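Local coordinates for conserved hypothetical protein (Bacteroides thetaiotaomicron, PDB 2HQY) that is of unknown function but binds coenzyme A and is probably an acyl- or aminoacyltransferase related to phosphatidylglycerol lysyltransferase, at residues 5-10 / 33-38; 39-44 / 54-59; 92-97 / 290-295. One frame throughout, in Å; residues are numbered along the deposited sequence. Where two conformers were deposited one is given.

Contact 1 of 3, residues 5-10 / 33-38; sequences KDITLA and NLCSWR
Leu-34, on the last turn of helix 31-36, meets Ile-7 first: its CB lies 3.4 Å from Ile-7 CD1, closer than carbon atoms usually pack, and the two side chains cross at about a right angle. Ile-7 reaches the helix because its CG1 stands anti to the backbone N (chi1 -165°) and its chain then runs straight on to CD1. The next residue, Cys-35, sets its SG against the backbone just past Ile-7, 3.9 Å from Thr-8 C and 4.1 Å from Ile-7 CD1, while Leu-204 of helix 201-204 also touches Cys-35. Arg-38 closes the contact. Its aliphatic part passes over the other branch of Ile-7, CD being 3.7 Å from CG2, and the bend at chi3 (60°) turns the guanidinium toward the main chain of residues 5-10. NH1 then donates to Ile-7 O at 2.8 Å with an N-H...O angle of 163°, the oxygen lying almost in the guanidinium plane and the nitrogen in the carbonyl plane. One nitrogen of buried Arg-38 thus links the N-terminal segment to the end of the helical region, and the same NH1 reaches across to a salt bridge with Asp-6 of the second subunit, whose carboxylate would be expected to offset the arginine's charge.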
loop_
_atom_site.group_PDB
_atom_site.type_symbol
_atom_site.label_atom_id
_atom_site.label_comp_id
_atom_site.label_asym_id
_atom_site.label_seq_id
_atom_site.Cartn_x
_atom_site.Cartn_y
_atom_site.Cartn_z
ATOM N N LYS A 5 6.771 -3.347 -12.096
ATOM C CA LYS A 5 7.282 -3.310 -10.746
ATOM C C LYS A 5 6.531 -2.313 -9.897
ATOM O O LYS A 5 6.046 -1.297 -10.400
ATOM C CB LYS A 5 8.771 -3.001 -10.732
ATOM C CG LYS A 5 9.237 -1.925 -11.650
ATOM C CD LYS A 5 10.569 -2.361 -12.274
ATOM N N ASP A 6 6.452 -2.613 -8.608
ATOM C CA ASP A 6 5.822 -1.693 -7.659
ATOM C C ASP A 6 6.539 -0.352 -7.672
ATOM O O ASP A 6 7.767 -0.280 -7.617
ATOM C CB ASP A 6 5.860 -2.259 -6.239
ATOM C CG ASP A 6 5.198 -3.598 -6.126
ATOM O OD1 ASP A 6 4.378 -3.969 -7.005
ATOM O OD2 ASP A 6 5.529 -4.301 -5.145
ATOM N N ILE A 7 5.774 0.734 -7.696
ATOM C CA ILE A 7 6.388 2.049 -7.633
ATOM C C ILE A 7 6.972 2.294 -6.225
ATOM O O ILE A 7 6.389 1.884 -5.223
ATOM C CB ILE A 7 5.385 3.154 -8.020
ATOM C CG1 ILE A 7 6.173 4.453 -8.313
ATOM C CG2 ILE A 7 4.266 3.270 -6.946
ATOM C CD1 ILE A 7 5.377 5.640 -8.830
ATOM N N THR A 8 8.137 2.934 -6.171
ATOM C CA THR A 8 8.768 3.296 -4.889
ATOM C C THR A 8 9.433 4.665 -4.953
ATOM O O THR A 8 9.714 5.176 -6.037
ATOM C CB THR A 8 9.842 2.260 -4.437
ATOM O OG1 THR A 8 10.997 2.325 -5.289
ATOM C CG2 THR A 8 9.320 0.883 -4.461
ATOM N N LEU A 9 9.741 5.223 -3.774
ATOM C CA LEU A 9 10.576 6.440 -3.671
ATOM C C LEU A 9 11.813 6.451 -4.565
ATOM O O LEU A 9 12.178 7.493 -5.112
ATOM C CB LEU A 9 11.096 6.592 -2.247
ATOM C CG LEU A 9 10.050 6.672 -1.160
ATOM C CD1 LEU A 9 10.715 6.750 0.253
ATOM C CD2 LEU A 9 9.197 7.917 -1.430
ATOM N N ALA A 10 12.462 5.296 -4.687
ATOM C CA ALA A 10 13.727 5.184 -5.414
ATOM C C ALA A 10 13.567 5.409 -6.912
ATOM O O ALA A 10 14.541 5.612 -7.631
ATOM C CB ALA A 10 14.377 3.818 -5.130
ATOM N N ASN A 33 1.999 11.849 -5.846
ATOM C CA ASN A 33 0.652 11.240 -5.901
ATOM C C ASN A 33 0.743 9.752 -6.264
ATOM O O ASN A 33 0.064 8.916 -5.659
ATOM C CB ASN A 33 -0.233 11.987 -6.885
ATOM C CG ASN A 33 -0.837 13.238 -6.288
ATOM O OD1 ASN A 33 -0.852 13.429 -5.047
ATOM N ND2 ASN A 33 -1.400 14.077 -7.163
ATOM N N LEU A 34 1.637 9.414 -7.188
ATOM C CA LEU A 34 1.820 8.018 -7.592
ATOM C C LEU A 34 2.261 7.148 -6.404
ATOM O O LEU A 34 1.700 6.069 -6.190
ATOM C CB LEU A 34 2.839 7.913 -8.737
ATOM C CG LEU A 34 2.294 8.422 -10.081
ATOM C CD1 LEU A 34 3.449 8.750 -11.023
ATOM C CD2 LEU A 34 1.354 7.407 -10.736
ATOM N N CYS A 35 3.253 7.613 -5.630
ATOM C CA CYS A 35 3.736 6.815 -4.505
ATOM C C CYS A 35 2.755 6.819 -3.331
ATOM O O CYS A 35 2.557 5.768 -2.674
ATOM C CB CYS A 35 5.065 7.377 -4.007
ATOM S SG CYS A 35 6.430 7.093 -5.143
ATOM N N SER A 36 2.184 8.001 -3.065
ATOM C CA SER A 36 1.361 8.232 -1.865
ATOM C C SER A 36 0.029 7.494 -1.945
ATOM O O SER A 36 -0.546 7.148 -0.913
ATOM C CB SER A 36 1.099 9.734 -1.615
ATOM O OG SER A 36 2.295 10.463 -1.359
ATOM N N TRP A 37 -0.460 7.266 -3.171
ATOM C CA TRP A 37 -1.714 6.514 -3.375
ATOM C C TRP A 37 -1.527 5.029 -3.704
ATOM O O TRP A 37 -2.508 4.300 -3.947
ATOM C CB TRP A 37 -2.623 7.221 -4.414
ATOM C CG TRP A 37 -3.242 8.494 -3.827
ATOM C CD1 TRP A 37 -2.697 9.746 -3.819
ATOM C CD2 TRP A 37 -4.482 8.589 -3.114
ATOM N NE1 TRP A 37 -3.541 10.630 -3.163
ATOM C CE2 TRP A 37 -4.643 9.945 -2.723
ATOM C CE3 TRP A 37 -5.490 7.669 -2.799
ATOM C CZ2 TRP A 37 -5.765 10.395 -2.012
ATOM C CZ3 TRP A 37 -6.620 8.120 -2.098
ATOM C CH2 TRP A 37 -6.739 9.481 -1.711
ATOM N N ARG A 38 -0.268 4.571 -3.710
ATOM C CA ARG A 38 0.020 3.161 -4.001
ATOM C C ARG A 38 -0.718 2.210 -3.023
ATOM O O ARG A 38 -1.086 1.086 -3.381
ATOM C CB ARG A 38 1.530 2.927 -3.932
ATOM C CG ARG A 38 1.996 1.499 -4.356
ATOM C CD ARG A 38 3.465 1.289 -3.963
ATOM N NE ARG A 38 3.597 1.421 -2.514
ATOM C CZ ARG A 38 4.684 1.824 -1.871
ATOM N NH1 ARG A 38 5.804 2.105 -2.541
ATOM N NH2 ARG A 38 4.639 1.909 -0.532
#

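Contact 2 of 3, residues 39-44 / 54-59; sequences FLYDTQ and FKFWAG
Tyr-41 O, at the end of helix 38-41, accepts the N-H of Trp-57 at 2.9 Å in a nearly straight bond (175°). Asp-42 follows with positive phi, and the chain then runs back along strand 51-58, where Gln-44 and Lys-55 form an antiparallel hydrogen-bonded pair. Gln-44 N gives to Lys-55 O at 2.8 Å; Lys-55 N gives to Gln-44 O at 2.9 Å. The same Lys-55 O also receives a CA-H...O contact from Thr-43 CA. Thr-43 CG2, set anti to the backbone N while OG1 stays beside it (chi1 -55°), packs 3.6 Å from Phe-56 CE1.

Water meets other backbone needs. Leu-40 O accepts from two molecules, one also donating to Trp-57 O and the other accepting from Gly-59 N. On the face of Gln-44 and Lys-55, the two extended side chains run side by side, and Gln-44 OE1 takes two more waters, each 2.8 Å away: one accepts from Lys-55 NZ, the other from Trp-57 NE1, in the plane of the indole. The amide's NE2 is held by Asp-6 and by Asn-200 of the second subunit. Lys-55 NZ has salt bridges to Glu-87 and Asp-83, whereas Asp-42 OD1 pairs with Arg-192 of the second subunit. Tyr-41 brings its ring edge to the backbone of Ala-58, with CD1 3.9 Å from Ala-58 CA.

A helix thus passes through a short turn into the first strand of the antiparallel hairpin 44-48/51-58, beside the dimer interface.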
loop_
_atom_site.group_PDB
_atom_site.type_symbol
_atom_site.label_atom_id
_atom_site.label_comp_id
_atom_site.label_asym_id
_atom_site.label_seq_id
_atom_site.Cartn_x
_atom_site.Cartn_y
_atom_site.Cartn_z
ATOM N N PHE A 39 -0.912 2.668 -1.786
ATOM C CA PHE A 39 -1.548 1.843 -0.747
ATOM C C PHE A 39 -2.971 1.473 -1.209
ATOM O O PHE A 39 -3.499 0.468 -0.793
ATOM C CB PHE A 39 -1.633 2.593 0.587
ATOM C CG PHE A 39 -2.779 3.553 0.642
ATOM C CD1 PHE A 39 -4.034 3.148 1.130
ATOM C CD2 PHE A 39 -2.645 4.850 0.111
ATOM C CE1 PHE A 39 -5.153 4.054 1.119
ATOM C CE2 PHE A 39 -3.761 5.749 0.062
ATOM C CZ PHE A 39 -5.013 5.344 0.580
ATOM N N LEU A 40 -3.580 2.306 -2.059
ATOM C CA LEU A 40 -4.972 2.053 -2.450
ATOM C C LEU A 40 -5.048 1.212 -3.739
ATOM O O LEU A 40 -6.000 0.424 -3.942
ATOM C CB LEU A 40 -5.709 3.380 -2.633
ATOM C CG LEU A 40 -7.236 3.301 -2.864
ATOM C CD1 LEU A 40 -7.906 2.521 -1.710
ATOM C CD2 LEU A 40 -7.818 4.713 -2.964
ATOM N N TYR A 41 -4.088 1.426 -4.634
ATOM C CA TYR A 41 -4.166 0.858 -6.007
ATOM C C TYR A 41 -3.147 -0.220 -6.350
ATOM O O TYR A 41 -3.112 -0.701 -7.485
ATOM C CB TYR A 41 -4.021 1.993 -7.022
ATOM C CG TYR A 41 -5.069 3.063 -6.841
ATOM C CD1 TYR A 41 -6.433 2.746 -6.933
ATOM C CD2 TYR A 41 -4.706 4.388 -6.586
ATOM C CE1 TYR A 41 -7.415 3.748 -6.761
ATOM C CE2 TYR A 41 -5.678 5.391 -6.412
ATOM C CZ TYR A 41 -7.022 5.055 -6.499
ATOM O OH TYR A 41 -7.993 6.034 -6.333
ATOM N N ASP A 42 -2.283 -0.563 -5.395
ATOM C CA ASP A 42 -1.210 -1.545 -5.646
ATOM C C ASP A 42 -0.436 -1.175 -6.921
ATOM O O ASP A 42 -0.134 -2.028 -7.753
ATOM C CB ASP A 42 -1.784 -2.966 -5.763
ATOM C CG ASP A 42 -2.267 -3.530 -4.427
ATOM O OD1 ASP A 42 -2.042 -2.925 -3.344
ATOM O OD2 ASP A 42 -2.882 -4.608 -4.488
ATOM N N THR A 43 -0.118 0.107 -7.053
ATOM C CA THR A 43 0.400 0.726 -8.281
ATOM C C THR A 43 1.737 0.141 -8.746
ATOM O O THR A 43 2.671 -0.002 -7.945
ATOM C CB THR A 43 0.488 2.242 -8.053
ATOM O OG1 THR A 43 -0.825 2.685 -7.642
ATOM C CG2 THR A 43 0.960 2.995 -9.289
ATOM N N GLN A 44 1.799 -0.195 -10.031
ATOM C CA GLN A 44 3.053 -0.668 -10.643
ATOM C C GLN A 44 3.377 0.162 -11.886
ATOM O O GLN A 44 2.501 0.846 -12.427
ATOM C CB GLN A 44 2.941 -2.169 -10.959
ATOM C CG GLN A 44 2.708 -3.004 -9.734
ATOM C CD GLN A 44 2.559 -4.503 -10.039
ATOM O OE1 GLN A 44 2.087 -4.903 -11.099
ATOM N NE2 GLN A 44 2.943 -5.339 -9.059
ATOM N N PHE A 54 1.743 2.713 -16.450
ATOM C CA PHE A 54 1.348 2.441 -15.053
ATOM C C PHE A 54 0.176 1.469 -15.088
ATOM O O PHE A 54 -0.607 1.473 -16.052
ATOM C CB PHE A 54 0.951 3.713 -14.314
ATOM C CG PHE A 54 2.089 4.676 -14.091
ATOM C CD1 PHE A 54 2.961 4.506 -13.016
ATOM C CD2 PHE A 54 2.307 5.731 -14.976
ATOM C CE1 PHE A 54 4.043 5.404 -12.795
ATOM C CE2 PHE A 54 3.387 6.639 -14.772
ATOM C CZ PHE A 54 4.255 6.468 -13.683
ATOM N N LYS A 55 0.100 0.622 -14.056
ATOM C CA LYS A 55 -0.951 -0.401 -13.900
ATOM C C LYS A 55 -1.458 -0.268 -12.461
ATOM O O LYS A 55 -0.628 -0.209 -11.517
ATOM C CB LYS A 55 -0.353 -1.776 -14.173
ATOM C CG LYS A 55 -1.239 -3.000 -13.928
ATOM C CD LYS A 55 -0.439 -4.239 -14.320
ATOM C CE LYS A 55 -1.264 -5.547 -14.278
ATOM N NZ LYS A 55 -0.390 -6.721 -14.688
ATOM N N PHE A 56 -2.786 -0.165 -12.326
ATOM C CA PHE A 56 -3.509 0.098 -11.056
ATOM C C PHE A 56 -4.642 -0.900 -10.887
ATOM O O PHE A 56 -5.295 -1.279 -11.868
ATOM C CB PHE A 56 -4.277 1.454 -11.048
ATOM C CG PHE A 56 -3.462 2.628 -11.401
ATOM C CD1 PHE A 56 -2.796 3.365 -10.393
ATOM C CD2 PHE A 56 -3.395 3.057 -12.716
ATOM C CE1 PHE A 56 -2.016 4.506 -10.721
ATOM C CE2 PHE A 56 -2.629 4.190 -13.056
ATOM C CZ PHE A 56 -1.934 4.909 -12.078
ATOM N N TRP A 57 -4.931 -1.248 -9.643
ATOM C CA TRP A 57 -6.144 -1.982 -9.322
ATOM C C TRP A 57 -7.017 -1.042 -8.497
ATOM O O TRP A 57 -6.681 -0.716 -7.355
ATOM C CB TRP A 57 -5.821 -3.245 -8.523
ATOM C CG TRP A 57 -5.111 -4.278 -9.362
ATOM C CD1 TRP A 57 -3.757 -4.431 -9.498
ATOM C CD2 TRP A 57 -5.718 -5.282 -10.190
ATOM N NE1 TRP A 57 -3.482 -5.490 -10.344
ATOM C CE2 TRP A 57 -4.664 -6.015 -10.800
ATOM C CE3 TRP A 57 -7.048 -5.625 -10.488
ATOM C CZ2 TRP A 57 -4.902 -7.091 -11.665
ATOM C CZ3 TRP A 57 -7.285 -6.702 -11.355
ATOM C CH2 TRP A 57 -6.207 -7.418 -11.932
ATOM N N ALA A 58 -8.085 -0.553 -9.131
ATOM C CA ALA A 58 -9.072 0.300 -8.478
ATOM C C ALA A 58 -10.190 -0.627 -8.073
ATOM O O ALA A 58 -11.124 -0.886 -8.871
ATOM C CB ALA A 58 -9.574 1.359 -9.448
ATOM N N GLY A 59 -10.084 -1.164 -6.856
ATOM C CA GLY A 59 -10.970 -2.241 -6.439
ATOM C C GLY A 59 -10.892 -3.338 -7.475
ATOM O O GLY A 59 -9.804 -3.729 -7.869
HETATM O O HOH W 1 -5.645 -2.121 -5.079
HETATM O O HOH W 2 -8.745 0.362 -4.635
HETATM O O HOH W 3 1.722 -6.926 -12.937
HETATM O O HOH W 4 -0.506 -5.867 -10.558
#

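Contact 3 of 3, residues 92-97 / 290-295; sequences CMLGVC and KYMACL
A disulfide joins Cys-92 to Cys-294, with SG of the one 2.2 Å from SG of the other and a chi3 of 113°. It spans an antiparallel non-hydrogen-bonded pair whose CA atoms are 4.1 Å apart. Both CB atoms point to the same face of the sheet, and with each SG anti to its carbonyl carbon (chi1 -69° and -68°) the sulfurs meet.

Backbone hydrogen bonds follow it along the strands. Met-93 and Ala-293 exchange two, the shorter from Met-93 N to Ala-293 O at 2.7 Å; Val-96 and Tyr-291 exchange two more, of which Tyr-291 N to Val-96 O measures 2.7 Å and Val-96 N to Tyr-291 O is longer. Between these pairs the register slips by one residue: a beta bulge, with Gly-95 at positive phi. A water accepts from Gly-95 N and donates to Tyr-291 O. Strand 92-96 also lies parallel to strand 61-69, so the bulged pair sits inside a mixed sheet, with strand 112-116 following on beyond 286-295.

Apolar contacts divide between the faces. With the disulfide lies Met-292, whose SD is 4.0 Å from Leu-94 CD2; those two side chains run side by side, pointing the same way. The other face holds Met-93, Val-96, Tyr-291 and Ala-293, where Val-96 CG2 is 4.1 Å from Ala-293 CB, and helix 98-107 covers Met-93 and Val-96 through Leu-104.

Of a different kind is the approach of a ring edge to a backbone carbonyl: Tyr-291 CD2 comes within 3.2 Å of Val-96 O.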
loop_
_atom_site.group_PDB
_atom_site.type_symbol
_atom_site.label_atom_id
_atom_site.label_comp_id
_atom_site.label_asym_id
_atom_site.label_seq_id
_atom_site.Cartn_x
_atom_site.Cartn_y
_atom_site.Cartn_z
ATOM N N CYS A 92 -8.750 -1.232 -20.071
ATOM C CA CYS A 92 -9.269 0.112 -19.843
ATOM C C CYS A 92 -8.113 0.998 -19.439
ATOM O O CYS A 92 -7.268 0.598 -18.601
ATOM C CB CYS A 92 -10.315 0.133 -18.727
ATOM S SG CYS A 92 -11.870 -0.679 -19.153
ATOM N N MET A 93 -8.094 2.195 -20.020
ATOM C CA MET A 93 -7.079 3.207 -19.708
ATOM C C MET A 93 -7.726 4.392 -19.060
ATOM O O MET A 93 -8.865 4.755 -19.408
ATOM C CB MET A 93 -6.385 3.707 -20.976
ATOM C CG MET A 93 -5.136 2.996 -21.367
ATOM S SD MET A 93 -4.434 3.706 -22.888
ATOM C CE MET A 93 -5.815 3.718 -24.024
ATOM N N LEU A 94 -6.979 5.002 -18.131
ATOM C CA LEU A 94 -7.392 6.206 -17.401
ATOM C C LEU A 94 -6.547 7.420 -17.800
ATOM O O LEU A 94 -5.496 7.277 -18.462
ATOM C CB LEU A 94 -7.274 5.975 -15.906
ATOM C CG LEU A 94 -8.135 4.896 -15.276
ATOM C CD1 LEU A 94 -7.859 4.842 -13.780
ATOM C CD2 LEU A 94 -9.621 5.115 -15.528
ATOM N N GLY A 95 -7.039 8.617 -17.441
ATOM C CA GLY A 95 -6.299 9.885 -17.627
ATOM C C GLY A 95 -6.105 10.276 -19.071
ATOM O O GLY A 95 -5.169 11.018 -19.426
ATOM N N VAL A 96 -6.992 9.777 -19.921
ATOM C CA VAL A 96 -6.957 10.110 -21.320
ATOM C C VAL A 96 -7.551 11.510 -21.413
ATOM O O VAL A 96 -8.757 11.713 -21.212
ATOM C CB VAL A 96 -7.750 9.089 -22.144
ATOM C CG1 VAL A 96 -7.718 9.427 -23.633
ATOM C CG2 VAL A 96 -7.203 7.689 -21.874
ATOM N N CYS A 97 -6.699 12.497 -21.663
ATOM C CA CYS A 97 -7.196 13.862 -21.817
ATOM C C CYS A 97 -7.761 14.015 -23.224
ATOM O O CYS A 97 -7.581 13.132 -24.071
ATOM C CB CYS A 97 -6.106 14.896 -21.527
ATOM S SG CYS A 97 -4.654 14.752 -22.565
ATOM N N LYS A 290 -10.931 14.045 -17.799
ATOM C CA LYS A 290 -10.169 12.811 -17.878
ATOM C C LYS A 290 -11.091 11.711 -18.334
ATOM O O LYS A 290 -12.132 11.458 -17.703
ATOM C CB LYS A 290 -9.576 12.450 -16.532
ATOM C CG LYS A 290 -8.681 13.531 -15.959
ATOM C CD LYS A 290 -8.123 13.108 -14.615
ATOM C CE LYS A 290 -7.384 14.263 -13.996
ATOM N NZ LYS A 290 -6.982 13.940 -12.585
ATOM N N TYR A 291 -10.731 11.090 -19.448
ATOM C CA TYR A 291 -11.556 10.013 -19.985
ATOM C C TYR A 291 -11.088 8.651 -19.548
ATOM O O TYR A 291 -9.907 8.428 -19.288
ATOM C CB TYR A 291 -11.646 10.077 -21.520
ATOM C CG TYR A 291 -12.396 11.286 -21.994
ATOM C CD1 TYR A 291 -13.746 11.200 -22.343
ATOM C CD2 TYR A 291 -11.765 12.523 -22.076
ATOM C CE1 TYR A 291 -14.439 12.322 -22.761
ATOM C CE2 TYR A 291 -12.441 13.641 -22.481
ATOM C CZ TYR A 291 -13.776 13.541 -22.818
ATOM O OH TYR A 291 -14.431 14.663 -23.229
ATOM N N MET A 292 -12.039 7.735 -19.455
ATOM C CA MET A 292 -11.688 6.333 -19.408
ATOM C C MET A 292 -11.939 5.782 -20.809
ATOM O O MET A 292 -13.006 6.008 -21.400
ATOM C CB MET A 292 -12.476 5.583 -18.334
ATOM C CG MET A 292 -12.205 4.052 -18.333
ATOM S SD MET A 292 -12.799 3.175 -16.866
ATOM C CE MET A 292 -14.477 2.846 -17.344
ATOM N N ALA A 293 -10.935 5.097 -21.346
ATOM C CA ALA A 293 -11.006 4.484 -22.668
ATOM C C ALA A 293 -10.958 2.976 -22.456
ATOM O O ALA A 293 -9.934 2.432 -22.005
ATOM C CB ALA A 293 -9.840 4.946 -23.530
ATOM N N CYS A 294 -12.058 2.321 -22.755
ATOM C CA CYS A 294 -12.159 0.885 -22.657
ATOM C C CYS A 294 -12.303 0.227 -24.039
ATOM O O CYS A 294 -13.048 0.677 -24.860
ATOM C CB CYS A 294 -13.305 0.480 -21.761
ATOM S SG CYS A 294 -13.084 0.865 -20.043
ATOM N N LEU A 295 -11.547 -0.829 -24.252
ATOM C CA LEU A 295 -11.539 -1.510 -25.523
ATOM C C LEU A 295 -12.924 -2.062 -25.714
ATOM O O LEU A 295 -13.450 -2.655 -24.830
ATOM C CB LEU A 295 -10.542 -2.645 -25.465
ATOM C CG LEU A 295 -9.915 -3.147 -26.723
ATOM C CD1 LEU A 295 -9.400 -2.060 -27.545
ATOM C CD2 LEU A 295 -8.891 -4.155 -26.446
HETATM O O HOH W 5 -9.361 8.854 -16.292
#

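In the fold
Along the chain the three contacts come in series. Contacts 1 and 2 follow directly, helix 31-36 leading into helix 38-41, and their centres are 10 Å apart. They touch: Ile-7 N lies 3.2 Å from Thr-43 O, a probable hydrogen bond, and Leu-34 packs on Phe-54. Both also meet the second subunit, so this part of the chain, N-terminal segment, helices and hairpin, lies at the dimer interface. Contact 3 lies about 15 Å from contact 2 and 21 Å from contact 1, centre to centre, and touches neither. Strand 61-69 connects it to contact 2, pairing with both 51-58 and 92-96, while strand 286-295 brings the C-terminal end of the chain back alongside strand 92-96.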